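Local atomic coordinates of ribosome-inactivating protein 3 (Zea mays, PDB entry 2PQG), a protein that belongs to the ribosome-inactivating protein family of plants. Residues S224-E229 with A236-M241. Residues are numbered along the deposited sequence; the frame is centred on the assembly and turned at random.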
loop_
_atom_site.group_PDB
_atom_site.type_symbol
_atom_site.label_atom_id
_atom_site.label_comp_id
_atom_site.label_asym_id
_atom_site.label_seq_id
_atom_site.Cartn_x
_atom_site.Cartn_y
_atom_site.Cartn_z
ATOM N N SER A 224 5.116 3.016 15.580
ATOM C CA SER A 224 4.037 2.316 16.264
ATOM C C SER A 224 4.576 1.915 17.633
ATOM O O SER A 224 3.864 1.999 18.628
ATOM C CB SER A 224 3.605 1.072 15.492
ATOM O OG SER A 224 2.822 1.437 14.376
ATOM N N LYS A 225 5.835 1.480 17.678
ATOM C CA LYS A 225 6.465 1.098 18.942
ATOM C C LYS A 225 6.568 2.328 19.847
ATOM O O LYS A 225 6.302 2.254 21.047
ATOM C CB LYS A 225 7.855 0.504 18.694
ATOM C CG LYS A 225 7.815 -0.842 17.979
ATOM C CD LYS A 225 9.183 -1.526 17.878
ATOM C CE LYS A 225 9.001 -2.960 17.395
ATOM N NZ LYS A 225 10.224 -3.790 17.533
ATOM N N ALA A 226 6.948 3.461 19.264
ATOM C CA ALA A 226 7.049 4.701 20.019
ATOM C C ALA A 226 5.669 5.074 20.549
ATOM O O ALA A 226 5.542 5.591 21.659
ATOM C CB ALA A 226 7.591 5.823 19.136
ATOM N N ALA A 227 4.632 4.815 19.754
ATOM C CA ALA A 227 3.273 5.135 20.171
ATOM C C ALA A 227 3.013 4.479 21.517
ATOM O O ALA A 227 2.449 5.095 22.425
ATOM C CB ALA A 227 2.276 4.641 19.139
ATOM N N PHE A 228 3.441 3.225 21.638
ATOM C CA PHE A 228 3.271 2.468 22.875
ATOM C C PHE A 228 4.200 2.958 23.989
ATOM O O PHE A 228 3.814 2.982 25.161
ATOM C CB PHE A 228 3.506 0.975 22.627
ATOM C CG PHE A 228 2.293 0.249 22.104
ATOM C CD1 PHE A 228 1.844 0.440 20.798
ATOM C CD2 PHE A 228 1.593 -0.627 22.930
ATOM C CE1 PHE A 228 0.712 -0.226 20.327
ATOM C CE2 PHE A 228 0.461 -1.295 22.469
ATOM C CZ PHE A 228 0.022 -1.097 21.165
ATOM N N GLU A 229 5.422 3.345 23.627
ATOM C CA GLU A 229 6.367 3.851 24.615
ATOM C C GLU A 229 5.867 5.167 25.210
ATOM O O GLU A 229 6.056 5.425 26.398
ATOM C CB GLU A 229 7.745 4.080 23.990
ATOM C CG GLU A 229 8.703 4.814 24.925
ATOM C CD GLU A 229 10.109 4.955 24.371
ATOM O OE1 GLU A 229 10.902 5.709 24.980
ATOM O OE2 GLU A 229 10.425 4.315 23.341
ATOM N N ALA A 236 9.198 10.970 27.332
ATOM C CA ALA A 236 10.406 10.363 26.792
ATOM C C ALA A 236 10.806 10.892 25.427
ATOM O O ALA A 236 9.951 11.096 24.564
ATOM C CB ALA A 236 10.239 8.834 26.725
ATOM N N VAL A 237 12.105 11.132 25.242
ATOM C CA VAL A 237 12.616 11.586 23.955
ATOM C C VAL A 237 13.020 10.317 23.194
ATOM O O VAL A 237 13.631 9.393 23.765
ATOM C CB VAL A 237 13.826 12.536 24.094
ATOM C CG1 VAL A 237 14.962 11.843 24.799
ATOM C CG2 VAL A 237 14.247 12.999 22.713
ATOM N N ILE A 238 12.703 10.287 21.902
ATOM C CA ILE A 238 12.949 9.121 21.070
ATOM C C ILE A 238 13.848 9.383 19.881
ATOM O O ILE A 238 13.414 9.949 18.876
ATOM C CB ILE A 238 11.601 8.561 20.577
ATOM C CG1 ILE A 238 10.615 8.470 21.755
ATOM C CG2 ILE A 238 11.784 7.195 19.937
ATOM C CD1 ILE A 238 9.530 7.420 21.567
ATOM N N PRO A 239 15.098 8.930 19.970
ATOM C CA PRO A 239 16.079 9.118 18.897
ATOM C C PRO A 239 15.526 8.726 17.542
ATOM O O PRO A 239 15.491 9.539 16.619
ATOM C CB PRO A 239 17.244 8.227 19.327
ATOM C CG PRO A 239 16.567 7.121 20.076
ATOM C CD PRO A 239 15.466 7.812 20.855
ATOM N N ASP A 240 15.096 7.477 17.431
ATOM C CA ASP A 240 14.541 6.965 16.185
ATOM C C ASP A 240 13.411 7.854 15.671
ATOM O O ASP A 240 13.120 7.864 14.474
ATOM C CB ASP A 240 14.019 5.540 16.389
ATOM C CG ASP A 240 15.130 4.531 16.564
ATOM O OD1 ASP A 240 14.833 3.365 16.904
ATOM O OD2 ASP A 240 16.301 4.900 16.352
ATOM N N MET A 241 12.786 8.602 16.581
ATOM C CA MET A 241 11.684 9.486 16.228
ATOM C C MET A 241 12.138 10.877 15.798
ATOM O O MET A 241 11.640 11.403 14.793
ATOM C CB MET A 241 10.704 9.599 17.395
ATOM C CG MET A 241 9.768 8.415 17.525
ATOM S SD MET A 241 8.873 8.019 15.996
ATOM C CE MET A 241 9.570 6.405 15.656
#
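The carboxylate of Glu229 meets Ile238 over one face: methyl CD1 sits almost squarely above the plane, with Ile238 CD1 3.8 Å from Glu229 CD. The methyl of Ala236 reaches the same group from beyond OE1, tilted out of the plane towards that same face, with Ala236 CB 3.6 Å from Glu229 OE1. The motif is a helix-loop-helix connection within the ribosome-inactivating protein fold: the chain leaves helix 220-232, doubles back through a short loop and begins the short helix 239-242. The other flat group, the ring of Phe228, has Ser224 O at its edge and in its plane; it lies on the far flank of the first helix, where it meets His33. The connection illustrates how one face of a helix can receive the returning chain: between 224-229 and 236-241 the contact is side-chain packing, while Trp230 NE1 and Arg222 NH2 of the same helix add hydrogen bonds to Ala236 O and Asp240 O. Ala226 and Glu229, one turn apart, both direct their CB atoms at the incoming segment. Glu229 bridges the gap because it is stretched throughout, CG anti to the backbone N (chi1 171°) and the chain extended beyond it. Its carboxylate rests against methyl groups, so the contact there is van der Waals packing. Deeper in, the small side chain of Ala226 receives two larger ones, with Ala226 CB 3.5 Å from Ile238 CD1. Trp230 is touched by both Ile238 and Met241. Ile238 is also the N-cap residue of helix 239-242, and its O accepts Met241 N at 2.7 Å. Met241 completes the packing: chi1 (-79°) sets CG beside the backbone N and 3.7 Å from Ala226 CB, and the bends at chi2 and chi3 keep SD and CE each 4.0 Å from that same Ala226 CB.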